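Local structure of surface layer protein (Geobacillus stearothermophilus, 4UJ7) at residues T23-S26 with K32-F35; K36-L39 with N45-T48; E59-S64 with V100-V105; T88-I91 with K96-K99. The protein is a calcium-binding protein that associates with its own copies, probably into the lattice coating the cell, and is represented here by its fifth and sixth domains. All blocks are in the same frame, centred on the assembly; numbering follows the deposited sequence. Where two conformers were deposited one is given.

Interaction 1: T23-S26 with K32-F35; sequences TGVS and KATF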
# COMPACT_ATOMS: atom_id res chain seq x y z
N THR A 23 12.32 2.10 5.65
CA THR A 23 13.57 2.75 6.07
C THR A 23 14.21 3.48 4.90
O THR A 23 15.33 4.00 5.00
CB THR A 23 14.61 1.75 6.64
OG1 THR A 23 14.95 0.81 5.61
CG2 THR A 23 14.08 1.04 7.90
N GLY A 24 13.49 3.53 3.78
CA GLY A 24 14.02 4.18 2.58
C GLY A 24 13.33 3.69 1.34
O GLY A 24 13.01 2.50 1.21
N VAL A 25 13.08 4.61 0.42
CA VAL A 25 12.42 4.27 -0.82
C VAL A 25 13.48 4.02 -1.88
O VAL A 25 14.43 4.77 -1.99
CB VAL A 25 11.48 5.41 -1.24
CG1 VAL A 25 10.94 5.19 -2.64
CG2 VAL A 25 10.33 5.52 -0.23
N SER A 26 13.29 2.95 -2.65
CA SER A 26 14.19 2.56 -3.73
C SER A 26 13.36 2.34 -4.98
O SER A 26 12.62 1.36 -5.08
CB SER A 26 14.89 1.25 -3.37
OG SER A 26 15.44 1.29 -2.07
N LYS A 32 6.66 4.70 -9.36
CA LYS A 32 6.27 5.23 -8.06
C LYS A 32 6.30 4.11 -7.02
O LYS A 32 6.20 2.93 -7.35
CB LYS A 32 4.91 5.96 -8.11
CG LYS A 32 3.70 5.11 -8.42
CD LYS A 32 2.48 5.99 -8.66
CE LYS A 32 1.18 5.20 -8.59
NZ LYS A 32 0.79 4.52 -9.86
N ALA A 33 6.48 4.51 -5.77
CA ALA A 33 6.46 3.57 -4.64
C ALA A 33 5.67 4.19 -3.49
O ALA A 33 5.54 5.42 -3.41
CB ALA A 33 7.88 3.23 -4.22
N THR A 34 5.10 3.36 -2.63
CA THR A 34 4.34 3.89 -1.49
C THR A 34 4.89 3.37 -0.17
O THR A 34 5.56 2.32 -0.12
CB THR A 34 2.83 3.58 -1.55
OG1 THR A 34 2.59 2.18 -1.32
CG2 THR A 34 2.25 3.95 -2.92
N PHE A 35 4.61 4.12 0.90
CA PHE A 35 4.83 3.63 2.26
C PHE A 35 3.81 4.24 3.20
O PHE A 35 3.11 5.18 2.82
CB PHE A 35 6.28 3.86 2.73
CG PHE A 35 6.68 5.31 2.87
CD1 PHE A 35 6.48 5.99 4.07
CD2 PHE A 35 7.32 5.98 1.83
CE1 PHE A 35 6.87 7.32 4.22
CE2 PHE A 35 7.71 7.32 1.97
CZ PHE A 35 7.49 7.99 3.17
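V25 faces A33 and F35 across the interior of the first of the two BIG2 domains in this piece, a bacterial immunoglobulin-like beta sandwich. Strand 25-28 belongs to one sheet and strand 32-41 to the other, so their side chains meet in the interior, the chain crossing from one sheet to the other between them. The V25 and A33 CA atoms are 7.1 Å apart, and no hydrogen bond links the two segments.

Each branch of V25 has its own partner. CG1 lies anti to the backbone N (chi1 171°) and meets the CB of A33 at 4.0 Å. CG2, placed beside that N, reaches the ring of F35. F35, at the end of 32-35, holds its CG between the backbone N and the carbonyl carbon (chi1 65°), from where its ring reaches V25, and the two side chains cross at about a right angle.

The backbones of V25, A33 and F35 bond within their own sheets: V25 to P101 and N103, A33 and F35 to V79 and V77 of strand 74-81. At the backbone angles of G24, just before V25, a CB would be jammed against the carbonyl O of T23; glycine suits this turn into the strand.

The valine methyl meets the ring obliquely, with V25 CG2 3.7 Å from F35 CD2 and 3.9 Å from F35 CE2.

Interaction 2: K36-L39 with N45-T48; sequences KVTL and NKFT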
# COMPACT_ATOMS: atom_id res chain seq x y z
N LYS A 36 3.71 3.70 4.40
CA LYS A 36 2.69 4.11 5.35
C LYS A 36 3.24 4.85 6.54
O LYS A 36 4.29 4.50 7.06
CB LYS A 36 1.88 2.92 5.83
CG LYS A 36 0.92 2.43 4.76
CD LYS A 36 0.22 1.17 5.21
CE LYS A 36 -0.84 0.79 4.19
NZ LYS A 36 -1.33 -0.58 4.51
N VAL A 37 2.50 5.87 6.93
CA VAL A 37 2.79 6.66 8.12
C VAL A 37 1.69 6.38 9.14
O VAL A 37 0.51 6.34 8.78
CB VAL A 37 2.79 8.17 7.76
CG1 VAL A 37 2.59 9.04 9.01
CG2 VAL A 37 4.06 8.51 7.02
N THR A 38 2.09 6.21 10.40
CA THR A 38 1.12 6.13 11.50
C THR A 38 1.57 7.04 12.65
O THR A 38 2.65 6.87 13.19
CB THR A 38 0.91 4.70 12.05
OG1 THR A 38 0.65 3.78 10.98
CG2 THR A 38 -0.29 4.67 13.00
N LEU A 39 0.73 8.00 12.99
CA LEU A 39 1.04 8.96 14.06
C LEU A 39 0.73 8.33 15.39
O LEU A 39 -0.35 7.78 15.56
CB LEU A 39 0.21 10.25 13.90
CG LEU A 39 0.36 11.04 12.59
CD1 LEU A 39 -0.42 12.35 12.67
CD2 LEU A 39 1.80 11.32 12.24
N ASN A 45 -0.21 4.57 21.21
CA ASN A 45 -1.54 4.50 20.60
C ASN A 45 -1.69 5.50 19.45
O ASN A 45 -0.97 6.50 19.39
CB ASN A 45 -2.62 4.73 21.65
CG ASN A 45 -2.64 3.62 22.69
OD1 ASN A 45 -2.48 2.44 22.36
ND2 ASN A 45 -2.85 3.99 23.95
N LYS A 46 -2.63 5.22 18.54
CA LYS A 46 -2.84 6.10 17.39
C LYS A 46 -3.24 7.50 17.85
O LYS A 46 -3.97 7.67 18.83
CB LYS A 46 -3.86 5.51 16.41
CG LYS A 46 -3.36 4.22 15.75
CD LYS A 46 -4.00 4.00 14.39
CE LYS A 46 -4.05 2.52 14.04
NZ LYS A 46 -5.23 1.85 14.66
N PHE A 47 -2.74 8.50 17.13
CA PHE A 47 -2.99 9.90 17.44
C PHE A 47 -3.42 10.59 16.15
O PHE A 47 -2.72 10.49 15.15
CB PHE A 47 -1.70 10.52 18.00
CG PHE A 47 -1.83 11.97 18.40
CD1 PHE A 47 -2.28 12.30 19.68
CD2 PHE A 47 -1.49 12.98 17.51
CE1 PHE A 47 -2.39 13.64 20.06
CE2 PHE A 47 -1.61 14.32 17.89
CZ PHE A 47 -2.06 14.64 19.16
N THR A 48 -4.54 11.31 16.18
CA THR A 48 -5.01 12.05 15.00
C THR A 48 -4.28 13.38 14.88
O THR A 48 -4.23 14.17 15.84
CB THR A 48 -6.52 12.31 15.09
OG1 THR A 48 -7.20 11.05 15.12
CG2 THR A 48 -7.02 13.14 13.90
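L39 O accepts the backbone N-H of F47 at 2.9 Å, in the one hydrogen bond that joins strand segment 36-39 to the loop segment 45-48. The N-H...O angle is 151°, and the donor stands above the L39 carbonyl plane, 44° out of it, so it does not follow a lone pair. A second, weaker approach to the same oxygen comes from the CA-H of K46, with CA 3.5 Å from L39 O.

The loop residue returns a carbonyl of its own: F47 O lies 3.2 Å from L39 CB, and the L39 CD1 methyl passes the same oxygen at 3.9 Å. Of the F47 side chain, CB is the atom that nears L39 O. Its CG is anti to the backbone N (chi1 -178°), which carries the phenyl ring away from the strand segment and lets the side chain rest on L15 of strand 15-20. On the flank, T38 CG2 lies about 4.0 Å from K46 CD, a tentative contact because both residues were modelled in two conformers. K46 also touches E74 and S73.

After strand 32-41 the chain thus turns back at the surface of the BIG2 sandwich, with N45 N held by D41 OD1 inside the turn. One backbone bond, carbon-to-carbonyl contacts and one aliphatic touch make the join, so it depends chiefly on main-chain geometry, and the lysine contributes through its methylenes, its charged end leading away.

Interaction 3: E59-S64 with V100-V105; sequences ETATVS and VPVNVV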
# COMPACT_ATOMS: atom_id res chain seq x y z
N GLU A 59 13.47 17.69 -8.51
CA GLU A 59 13.98 17.23 -9.80
C GLU A 59 14.36 15.74 -9.77
O GLU A 59 14.41 15.09 -10.81
CB GLU A 59 15.15 18.09 -10.30
CG GLU A 59 16.49 17.84 -9.63
CD GLU A 59 16.73 18.74 -8.43
OE1 GLU A 59 15.75 19.19 -7.80
OE2 GLU A 59 17.91 19.00 -8.11
N THR A 60 14.60 15.22 -8.56
CA THR A 60 14.93 13.80 -8.34
C THR A 60 13.67 12.97 -8.07
O THR A 60 13.45 11.96 -8.72
CB THR A 60 15.95 13.63 -7.19
OG1 THR A 60 17.16 14.33 -7.53
CG2 THR A 60 16.28 12.14 -6.97
N ALA A 61 12.85 13.43 -7.12
CA ALA A 61 11.61 12.73 -6.75
C ALA A 61 10.57 13.71 -6.27
O ALA A 61 10.89 14.68 -5.60
CB ALA A 61 11.87 11.69 -5.65
N THR A 62 9.31 13.44 -6.60
CA THR A 62 8.20 14.19 -6.02
C THR A 62 7.38 13.33 -5.07
O THR A 62 7.51 12.09 -5.07
CB THR A 62 7.26 14.79 -7.09
OG1 THR A 62 6.72 13.74 -7.89
CG2 THR A 62 8.03 15.76 -7.99
N VAL A 63 6.53 13.97 -4.28
CA VAL A 63 5.85 13.25 -3.20
C VAL A 63 4.44 13.79 -2.96
O VAL A 63 4.16 14.98 -3.19
CB VAL A 63 6.69 13.30 -1.90
CG1 VAL A 63 6.73 14.71 -1.32
CG2 VAL A 63 6.17 12.29 -0.88
N SER A 64 3.54 12.90 -2.54
CA SER A 64 2.20 13.30 -2.16
C SER A 64 1.73 12.42 -1.01
O SER A 64 2.37 11.41 -0.70
CB SER A 64 1.25 13.19 -3.35
OG SER A 64 1.17 11.85 -3.80
N VAL A 100 12.98 10.54 5.42
CA VAL A 100 13.03 9.18 4.85
C VAL A 100 13.91 9.24 3.60
O VAL A 100 13.62 10.03 2.69
CB VAL A 100 11.61 8.70 4.45
CG1 VAL A 100 11.68 7.31 3.81
CG2 VAL A 100 10.67 8.68 5.64
N PRO A 101 14.99 8.44 3.56
CA PRO A 101 15.85 8.38 2.39
C PRO A 101 15.09 7.97 1.13
O PRO A 101 14.14 7.18 1.20
CB PRO A 101 16.86 7.26 2.76
CG PRO A 101 16.88 7.25 4.25
CD PRO A 101 15.49 7.61 4.68
N VAL A 102 15.50 8.54 -0.01
CA VAL A 102 14.98 8.17 -1.33
C VAL A 102 16.12 7.99 -2.32
O VAL A 102 16.97 8.87 -2.42
CB VAL A 102 14.03 9.25 -1.92
CG1 VAL A 102 13.50 8.81 -3.28
CG2 VAL A 102 12.87 9.53 -0.99
N ASN A 103 16.12 6.87 -3.02
CA ASN A 103 17.08 6.62 -4.09
C ASN A 103 16.34 6.28 -5.38
O ASN A 103 15.52 5.35 -5.42
CB ASN A 103 18.06 5.51 -3.68
CG ASN A 103 19.31 5.47 -4.54
OD1 ASN A 103 19.81 6.51 -4.98
ND2 ASN A 103 19.83 4.27 -4.76
N VAL A 104 16.62 7.07 -6.42
CA VAL A 104 16.04 6.85 -7.74
C VAL A 104 17.14 6.33 -8.64
O VAL A 104 18.19 6.95 -8.76
CB VAL A 104 15.43 8.15 -8.33
CG1 VAL A 104 14.76 7.85 -9.67
CG2 VAL A 104 14.42 8.77 -7.38
N VAL A 105 16.90 5.16 -9.22
CA VAL A 105 17.93 4.45 -9.99
C VAL A 105 17.49 4.21 -11.43
O VAL A 105 16.33 4.44 -11.79
CB VAL A 105 18.30 3.11 -9.32
CG1 VAL A 105 18.81 3.33 -7.90
CG2 VAL A 105 17.11 2.15 -9.32
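T60 and A61 rest on V104 and V102 by apolar touches, in a buried contact between the two sheets of the BIG2 sandwich. Methyl meets methyl at three points. T60 CG2 lies 3.9 Å from V104 CG2, the two side chains running antiparallel past one another. The CB of A61 meets both valines on the same side of itself, 4.1 Å from V102 CG1 and 4.2 Å from V104 CG2. Two torsions set this up: T60 chi1 of -60° sets OG1 anti to the carbonyl carbon and leaves CG2 anti to the backbone N, while V102 puts CG1 anti to its own N (chi1 -179°) and so brings that methyl to the alanine.

A second kind of contact is methyl to carbonyl. V104 CG2 approaches T60 O at 3.6 Å, so this single branch touches backbone and side chain of the threonine as well as the alanine methyl.

Hydrogen bonds between the two segments are absent, and the T60 and V104 CA atoms stand 7.1 Å apart. Polar backbone groups find partners elsewhere: T60 bonds to V82 and A83, A61 O to the hydroxyl of S55, and T62 to N80.

In the fold, strand 61-65 is an outermost strand of the antiparallel sheet, next to strand 74-81. Strand 96-105 runs inside the mixed sheet, between strands 25-28 and 85-93. V79 of strand 74-81 touches both A61 and V102, and I89 of strand 85-93 packs against V102 as well.

Interaction 4: T88-I91 with K96-K99; sequences TITI and KEVK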
# COMPACT_ATOMS: atom_id res chain seq x y z
N THR A 88 15.72 13.12 0.07
CA THR A 88 14.99 12.74 1.27
C THR A 88 13.55 13.28 1.18
O THR A 88 13.32 14.33 0.57
CB THR A 88 15.70 13.22 2.57
OG1 THR A 88 15.59 14.64 2.71
CG2 THR A 88 17.20 12.87 2.56
N ILE A 89 12.60 12.52 1.72
CA ILE A 89 11.23 12.99 1.99
C ILE A 89 11.17 13.41 3.46
O ILE A 89 11.46 12.61 4.37
CB ILE A 89 10.12 11.92 1.77
CG1 ILE A 89 10.10 11.31 0.35
CG2 ILE A 89 8.73 12.48 2.11
CD1 ILE A 89 10.21 12.31 -0.79
N THR A 90 10.80 14.66 3.71
CA THR A 90 10.60 15.14 5.06
C THR A 90 9.11 15.09 5.38
O THR A 90 8.29 15.68 4.66
CB THR A 90 11.17 16.56 5.27
OG1 THR A 90 12.58 16.55 5.02
CG2 THR A 90 10.90 17.06 6.69
N ILE A 91 8.75 14.38 6.44
CA ILE A 91 7.37 14.29 6.90
C ILE A 91 7.32 15.05 8.22
O ILE A 91 8.06 14.72 9.14
CB ILE A 91 6.98 12.81 7.08
CG1 ILE A 91 7.14 12.07 5.75
CG2 ILE A 91 5.58 12.71 7.60
CD1 ILE A 91 7.44 10.60 5.94
N LYS A 96 7.39 17.64 15.30
CA LYS A 96 7.95 16.31 15.04
C LYS A 96 8.23 16.14 13.57
O LYS A 96 7.48 16.64 12.73
CB LYS A 96 7.01 15.20 15.54
CG LYS A 96 6.59 15.31 17.00
CD LYS A 96 7.76 15.08 17.95
CE LYS A 96 7.37 15.39 19.38
NZ LYS A 96 8.58 15.50 20.25
N GLU A 97 9.32 15.46 13.24
CA GLU A 97 9.66 15.18 11.84
C GLU A 97 10.41 13.87 11.66
O GLU A 97 11.16 13.44 12.54
CB GLU A 97 10.49 16.31 11.22
CG GLU A 97 11.91 16.45 11.77
CD GLU A 97 12.83 17.18 10.81
OE1 GLU A 97 12.38 18.16 10.17
OE2 GLU A 97 14.02 16.78 10.70
N VAL A 98 10.19 13.25 10.51
CA VAL A 98 11.01 12.12 10.05
C VAL A 98 11.49 12.37 8.63
O VAL A 98 10.70 12.76 7.76
CB VAL A 98 10.23 10.79 10.13
CG1 VAL A 98 11.09 9.62 9.65
CG2 VAL A 98 9.75 10.55 11.55
N LYS A 99 12.80 12.19 8.40
CA LYS A 99 13.39 12.29 7.06
C LYS A 99 13.65 10.89 6.52
O LYS A 99 14.43 10.13 7.11
CB LYS A 99 14.68 13.13 7.10
CG LYS A 99 14.39 14.61 7.35
CD LYS A 99 15.65 15.46 7.30
CE LYS A 99 15.34 16.95 7.44
NZ LYS A 99 14.93 17.57 6.14
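K99 NZ donates to T90 OG1 at 2.8 Å, across a non-hydrogen-bonded pair of the antiparallel beta hairpin formed by strands 85-93 and 96-105. The two side chains lie side by side on one face, and the bend at the end of the lysine (chi4 -82°) turns its amine onto the hydroxyl. The same OG1 is hydrogen-bonded to D56 OD2, which also forms a long, weak ion pair with K99. A valine in place of T90 would probably cost K99 NZ and D56 OD2 their shared hydroxyl partner and make the amine less fixed.

Next to it, I91 and V98 make the hydrogen-bonded pair: I91 N donates to V98 O and V98 N to I91 O, both at 2.9 Å. K99 CA lies 3.3 Å from I89 O, and E97 CA 3.2 Å from I91 O, as CA-H...O contacts.

Farther out, T90 CG2 rests 3.9 Å from E97 OE1. I91 and V98 point to the other face, where both touch I18 of the opposing sheet.

With T90, E97 and K99 on one face and I91 and V98 on the other, the hairpin has a polar and an apolar side, as expected of a sandwich wall with one side outward.

In the fold
Interactions 1 and 3 are the buried contacts, joining the two sheets of the first of the two BIG2 domains in this piece through methyls and a ring with no hydrogen bond between their segments. Interaction 4 lies within one sheet and is only partly buried, pairing backbones and adding charged groups on its outer face; interaction 2 is a surface contact where a loop returns to a strand end. Strand 32-41 serves interactions 1 and 2, and strand 96-105 serves 3 and 4. The core is continuous: F35 touches V100 and I91, and I91 also meets V37. Strands 25-28 and 96-105, neighbours in one sheet, bring interactions 1 and 3 together.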